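Local coordinates for protein chitinase (Chromobacterium violaceum, PDB 4TXG) that probably hydrolyses the glycosidic bonds of chitin, as a family 18 glycoside hydrolase with an associated carbohydrate-binding module, at residues A420-A423 with V427-T430; W425-Y428 with Q432-N435. One frame throughout, in Å; residues are numbered along the deposited sequence.

Interaction 1 (A420-A423 with V427-T430); sequences AELA and VYST. With CS (cesium ion), chain F.
The carbonyl oxygen of Leu422 accepts the backbone N-H of Val427, N to O 3.0 Å, in a fairly straight bond (160° at the hydrogen). Next to that bond the two side chains cross at a slant, with CD2 of Leu422 4.0 Å from CG2 of Val427. The Tyr428 side chain crosses that of Leu422 at about a right angle, and its ring is oblique to the leucine, with CE2 3.8 Å from Leu422 CB and OH 3.7 Å from Leu422 CD1. Tyr428 turns CG anti to its own carbonyl carbon (chi1 -65°), which brings the ring back over Leu422 and Ala423. Its hydroxyl is hydrogen-bonded to Asp415 and to the backbone N of Asp419, which probably helps hold the ring in this position. A cesium ion is bound by OG of Ser429 at 3.0 Å and by a water. Asp419 OD1 also accepts the backbone N-H groups of Glu421 and Leu422 at the start of helix 420-424. At the other end, the Val427 to Leu422 bond belongs to the Schellman motif that terminates this helix: Asn426, at positive phi, is the C-prime residue, its N bonds to Ala423 O, and Leu422 and Val427 form the apolar pair.

Interaction 2 (W425-Y428 with Q432-N435); sequences WNVY and QYGN
The Tyr433 ring receives Val427 obliquely, methyl CG1 lying 3.8 Å from ring atom CD2. The valine places that branch anti to its backbone N (chi1 167°), which directs it to the tyrosine. At the root of the ring, CB of Tyr433 sits 3.7 Å from the carbonyl oxygen of Val427, a plain van der Waals approach. Beyond the two segments, the tyrosine side chain also touches Arg378 and Leu761, so Val427 covers just part of it.

The second flat group is the carboxamide of Asn435, and here the joining is done by water. Its ND2 comes within 3.4 Å of the carbonyl oxygen of Tyr428, but the angle is too poor for a hydrogen bond. Three waters bridge the pair instead. One lies 2.8 Å from O of Tyr428 and accepts the backbone N-H of Asn435; another accepts from Asn435 ND2 at 2.8 Å, and also donates to Tyr428 O. The third lies 3.2 Å from both Tyr428 O and Asn435 OD1. The amide is thus linked to the same carbonyl through both its nitrogen and its oxygen.

Two kinds of chemistry therefore share this loop: an apolar touch on the side of buried Val427, and a hydrated polar seam at exposed Asn435. With water carrying the polar links, the Tyr428 carbonyl is well solvated and the two backbones are joined there without a direct hydrogen bond.

Following the chain from its N terminus, helix 420-424 comes first, and interaction 1 closes the short turn that leaves it, bringing 427-430 back against the end of that short helix. Interaction 2 closes the next loop, from 425-428 to 432-435, on the way to helix 441-448. The two loops overlap rather than nest: 425-428 begins before interaction 1 is complete, and both share Val427 and Tyr428. Val427 packs both ways, whereas Tyr428 turns its ring to the helix and its carbonyl oxygen to the waters ahead. Within the family 18 region these bends follow one another, while Gln432 and Tyr433 meet Asn706, Tyr760 and Leu761 of the Chitinase C range, so the loop also touches that region.

Interaction 1 (A420-A423 with V427-T430)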
ATOM      1  N   ALA A 420     -15.855  15.728   4.376  1.00 10.24           N
ATOM      2  CA  ALA A 420     -17.093  15.676   5.150  1.00 14.44           C
ATOM      3  C   ALA A 420     -17.037  14.627   6.260  1.00 13.48           C
ATOM      4  O   ALA A 420     -17.692  14.767   7.299  1.00 12.54           O
ATOM      5  CB  ALA A 420     -18.280  15.405   4.228  1.00 16.24           C
ATOM      6  N   GLU A 421     -16.257  13.570   6.040  1.00 12.69           N
ATOM      7  CA  GLU A 421     -16.112  12.526   7.048  1.00 11.93           C
ATOM      8  C   GLU A 421     -15.272  13.029   8.215  1.00 12.27           C
ATOM      9  O   GLU A 421     -15.640  12.858   9.383  1.00 11.12           O
ATOM     10  CB  GLU A 421     -15.486  11.268   6.445  1.00 15.15           C
ATOM     11  CG  GLU A 421     -15.406  10.102   7.411  1.00 17.02           C
ATOM     12  CD  GLU A 421     -15.095   8.783   6.725  1.00 24.98           C
ATOM     13  OE1 GLU A 421     -15.073   7.748   7.425  1.00 34.89           O
ATOM     14  OE2 GLU A 421     -14.886   8.768   5.490  1.00 23.32           O
ATOM     15  N   LEU A 422     -14.145  13.657   7.898  1.00  9.24           N
ATOM     16  CA  LEU A 422     -13.283  14.240   8.921  1.00 10.48           C
ATOM     17  C   LEU A 422     -14.013  15.322   9.714  1.00 13.13           C
ATOM     18  O   LEU A 422     -13.847  15.416  10.928  1.00 11.49           O
ATOM     19  CB  LEU A 422     -12.005  14.805   8.285  1.00  9.17           C
ATOM     20  CG  LEU A 422     -11.104  13.737   7.658  1.00 10.37           C
ATOM     21  CD1 LEU A 422      -9.768  14.352   7.229  1.00 12.05           C
ATOM     22  CD2 LEU A 422     -10.873  12.597   8.625  1.00 13.69           C
ATOM     23  N   ALA A 423     -14.834  16.123   9.039  1.00 10.01           N
ATOM     24  CA  ALA A 423     -15.610  17.148   9.726  1.00 13.40           C
ATOM     25  C   ALA A 423     -16.611  16.507  10.690  1.00 12.98           C
ATOM     26  O   ALA A 423     -16.814  16.992  11.809  1.00 10.89           O
ATOM     27  CB  ALA A 423     -16.331  18.044   8.721  1.00 10.79           C
ATOM     28  N   VAL A 427     -12.396  16.232  13.377  1.00 10.83           N
ATOM     29  CA  VAL A 427     -10.949  16.177  13.191  1.00 10.49           C
ATOM     30  C   VAL A 427     -10.321  17.553  12.943  1.00  9.93           C
ATOM     31  O   VAL A 427      -9.261  17.860  13.490  1.00 11.98           O
ATOM     32  CB  VAL A 427     -10.613  15.211  12.032  1.00  9.98           C
ATOM     33  CG1 VAL A 427      -9.166  15.362  11.578  1.00 11.64           C
ATOM     34  CG2 VAL A 427     -10.903  13.764  12.463  1.00 12.22           C
ATOM     35  N   TYR A 428     -10.967  18.393  12.135  1.00 11.73           N
ATOM     36  CA  TYR A 428     -10.376  19.692  11.829  1.00 14.02           C
ATOM     37  C   TYR A 428     -10.426  20.624  13.028  1.00 14.65           C
ATOM     38  O   TYR A 428      -9.547  21.460  13.202  1.00 15.49           O
ATOM     39  CB  TYR A 428     -11.077  20.361  10.642  1.00 12.44           C
ATOM     40  CG  TYR A 428     -10.912  19.633   9.330  1.00  8.01           C
ATOM     41  CD1 TYR A 428      -9.653  19.463   8.755  1.00  9.62           C
ATOM     42  CD2 TYR A 428     -12.018  19.146   8.649  1.00 10.37           C
ATOM     43  CE1 TYR A 428      -9.506  18.805   7.542  1.00  9.26           C
ATOM     44  CE2 TYR A 428     -11.881  18.499   7.437  1.00 11.76           C
ATOM     45  CZ  TYR A 428     -10.629  18.327   6.894  1.00 12.19           C
ATOM     46  OH  TYR A 428     -10.508  17.678   5.684  1.00 12.01           O
ATOM     47  N   SER A 429     -11.464  20.482  13.845  1.00 12.88           N
ATOM     48  CA  SER A 429     -11.698  21.418  14.934  1.00 13.67           C
ATOM     49  C   SER A 429     -10.965  21.092  16.233  1.00 14.47           C
ATOM     50  O   SER A 429     -10.833  21.962  17.091  1.00 19.19           O
ATOM     51  CB  SER A 429     -13.196  21.517  15.222  1.00 13.92           C
ATOM     52  OG  SER A 429     -13.885  21.975  14.067  1.00 18.05           O
ATOM     53  N   THR A 430     -10.491  19.863  16.405  1.00 10.92           N
ATOM     54  CA  THR A 430      -9.851  19.533  17.683  1.00 11.26           C
ATOM     55  C   THR A 430      -8.418  20.067  17.659  1.00 13.66           C
ATOM     56  O   THR A 430      -7.637  19.754  16.757  1.00 13.77           O
ATOM     57  CB  THR A 430      -9.899  18.008  17.993  1.00 26.88           C
ATOM     58  OG1 THR A 430      -9.251  17.746  19.247  1.00 29.88           O
ATOM     59  CG2 THR A 430      -9.238  17.192  16.899  1.00 26.48           C
TER
HETATM   60 CS    CS F 805     -14.177  19.517  12.318  1.00 72.04          CS
HETATM   61  O   HOH W   1     -14.781  21.432  10.053  1.00 14.47           O

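Interaction 2 (W425-Y428 with Q432-N435)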
ATOM      1  N   TRP A 425     -16.347  13.800  12.323  1.00 12.00           N
ATOM      2  CA  TRP A 425     -15.657  13.277  13.509  1.00 12.90           C
ATOM      3  C   TRP A 425     -14.883  14.345  14.276  1.00 13.69           C
ATOM      4  O   TRP A 425     -14.133  14.014  15.199  1.00 13.10           O
ATOM      5  CB  TRP A 425     -14.685  12.152  13.139  1.00 14.39           C
ATOM      6  CG  TRP A 425     -15.280  11.006  12.383  1.00 21.41           C
ATOM      7  CD1 TRP A 425     -14.817  10.480  11.211  1.00 27.63           C
ATOM      8  CD2 TRP A 425     -16.446  10.245  12.731  1.00 26.78           C
ATOM      9  NE1 TRP A 425     -15.618   9.440  10.811  1.00 30.20           N
ATOM     10  CE2 TRP A 425     -16.625   9.276  11.723  1.00 29.78           C
ATOM     11  CE3 TRP A 425     -17.353  10.286  13.793  1.00 27.97           C
ATOM     12  CZ2 TRP A 425     -17.674   8.362  11.747  1.00 31.55           C
ATOM     13  CZ3 TRP A 425     -18.392   9.374  13.817  1.00 34.06           C
ATOM     14  CH2 TRP A 425     -18.546   8.427  12.798  1.00 33.72           C
ATOM     15  N   ASN A 426     -15.054  15.605  13.875  1.00 11.18           N
ATOM     16  CA  ASN A 426     -14.459  16.768  14.542  1.00 12.09           C
ATOM     17  C   ASN A 426     -12.935  16.831  14.431  1.00 14.92           C
ATOM     18  O   ASN A 426     -12.267  17.423  15.276  1.00 13.61           O
ATOM     19  CB  ASN A 426     -14.852  16.802  16.027  1.00 10.36           C
ATOM     20  CG  ASN A 426     -14.798  18.193  16.610  1.00 15.75           C
ATOM     21  OD1 ASN A 426     -15.264  19.147  15.996  1.00 18.71           O
ATOM     22  ND2 ASN A 426     -14.227  18.317  17.808  1.00 21.62           N
ATOM     23  N   VAL A 427     -12.396  16.232  13.377  1.00 10.83           N
ATOM     24  CA  VAL A 427     -10.949  16.177  13.191  1.00 10.49           C
ATOM     25  C   VAL A 427     -10.321  17.553  12.943  1.00  9.93           C
ATOM     26  O   VAL A 427      -9.261  17.860  13.490  1.00 11.98           O
ATOM     27  CB  VAL A 427     -10.613  15.211  12.032  1.00  9.98           C
ATOM     28  CG1 VAL A 427      -9.166  15.362  11.578  1.00 11.64           C
ATOM     29  CG2 VAL A 427     -10.903  13.764  12.463  1.00 12.22           C
ATOM     30  N   TYR A 428     -10.967  18.393  12.135  1.00 11.73           N
ATOM     31  CA  TYR A 428     -10.376  19.692  11.829  1.00 14.02           C
ATOM     32  C   TYR A 428     -10.426  20.624  13.028  1.00 14.65           C
ATOM     33  O   TYR A 428      -9.547  21.460  13.202  1.00 15.49           O
ATOM     34  CB  TYR A 428     -11.077  20.361  10.642  1.00 12.44           C
ATOM     35  CG  TYR A 428     -10.912  19.633   9.330  1.00  8.01           C
ATOM     36  CD1 TYR A 428      -9.653  19.463   8.755  1.00  9.62           C
ATOM     37  CD2 TYR A 428     -12.018  19.146   8.649  1.00 10.37           C
ATOM     38  CE1 TYR A 428      -9.506  18.805   7.542  1.00  9.26           C
ATOM     39  CE2 TYR A 428     -11.881  18.499   7.437  1.00 11.76           C
ATOM     40  CZ  TYR A 428     -10.629  18.327   6.894  1.00 12.19           C
ATOM     41  OH  TYR A 428     -10.508  17.678   5.684  1.00 12.01           O
ATOM     42  N   GLN A 432      -5.648  19.540  19.210  1.00 12.66           N
ATOM     43  CA  GLN A 432      -4.524  18.602  19.243  1.00 13.18           C
ATOM     44  C   GLN A 432      -4.098  18.100  17.860  1.00 12.19           C
ATOM     45  O   GLN A 432      -2.956  17.689  17.677  1.00 10.80           O
ATOM     46  CB  GLN A 432      -4.868  17.395  20.118  1.00 14.98           C
ATOM     47  CG  GLN A 432      -5.090  17.711  21.597  1.00 21.56           C
ATOM     48  CD  GLN A 432      -6.560  17.814  21.954  1.00 25.57           C
ATOM     49  OE1 GLN A 432      -7.344  18.454  21.246  1.00 20.81           O
ATOM     50  NE2 GLN A 432      -6.945  17.171  23.051  1.00 28.93           N
ATOM     51  N   TYR A 433      -5.010  18.108  16.893  1.00  9.30           N
ATOM     52  CA  TYR A 433      -4.685  17.573  15.571  1.00  8.62           C
ATOM     53  C   TYR A 433      -3.997  18.603  14.669  1.00 12.33           C
ATOM     54  O   TYR A 433      -3.562  18.278  13.567  1.00 10.44           O
ATOM     55  CB  TYR A 433      -5.941  17.036  14.897  1.00  8.67           C
ATOM     56  CG  TYR A 433      -6.297  15.615  15.292  1.00 10.96           C
ATOM     57  CD1 TYR A 433      -6.318  15.221  16.625  1.00 14.34           C
ATOM     58  CD2 TYR A 433      -6.630  14.671  14.329  1.00 12.50           C
ATOM     59  CE1 TYR A 433      -6.654  13.916  16.983  1.00 13.91           C
ATOM     60  CE2 TYR A 433      -6.969  13.369  14.686  1.00 11.12           C
ATOM     61  CZ  TYR A 433      -6.975  13.000  16.002  1.00 13.67           C
ATOM     62  OH  TYR A 433      -7.322  11.706  16.336  1.00 13.00           O
ATOM     63  N   GLY A 434      -3.883  19.837  15.150  1.00 13.28           N
ATOM     64  CA  GLY A 434      -3.103  20.856  14.463  1.00 14.34           C
ATOM     65  C   GLY A 434      -3.493  21.104  13.015  1.00 13.23           C
ATOM     66  O   GLY A 434      -2.633  21.363  12.169  1.00 12.23           O
ATOM     67  N   ASN A 435      -4.792  21.021  12.746  1.00 11.06           N
ATOM     68  CA  ASN A 435      -5.365  21.177  11.406  1.00 13.11           C
ATOM     69  C   ASN A 435      -4.740  20.299  10.329  1.00 11.95           C
ATOM     70  O   ASN A 435      -4.641  20.692   9.162  1.00 12.60           O
ATOM     71  CB  ASN A 435      -5.302  22.629  10.974  1.00 17.15           C
ATOM     72  CG  ASN A 435      -6.337  23.469  11.684  1.00 23.68           C
ATOM     73  OD1 ASN A 435      -6.023  24.152  12.652  1.00 23.48           O
ATOM     74  ND2 ASN A 435      -7.595  23.385  11.231  1.00 23.77           N
TER
HETATM   75  O   HOH W   2      -7.923  23.477  15.142  1.00 19.25           O
HETATM   76  O   HOH W   3      -7.099  20.894  14.468  1.00 19.55           O
HETATM   77  O   HOH W   4      -9.773  24.565  12.500  1.00 31.19           O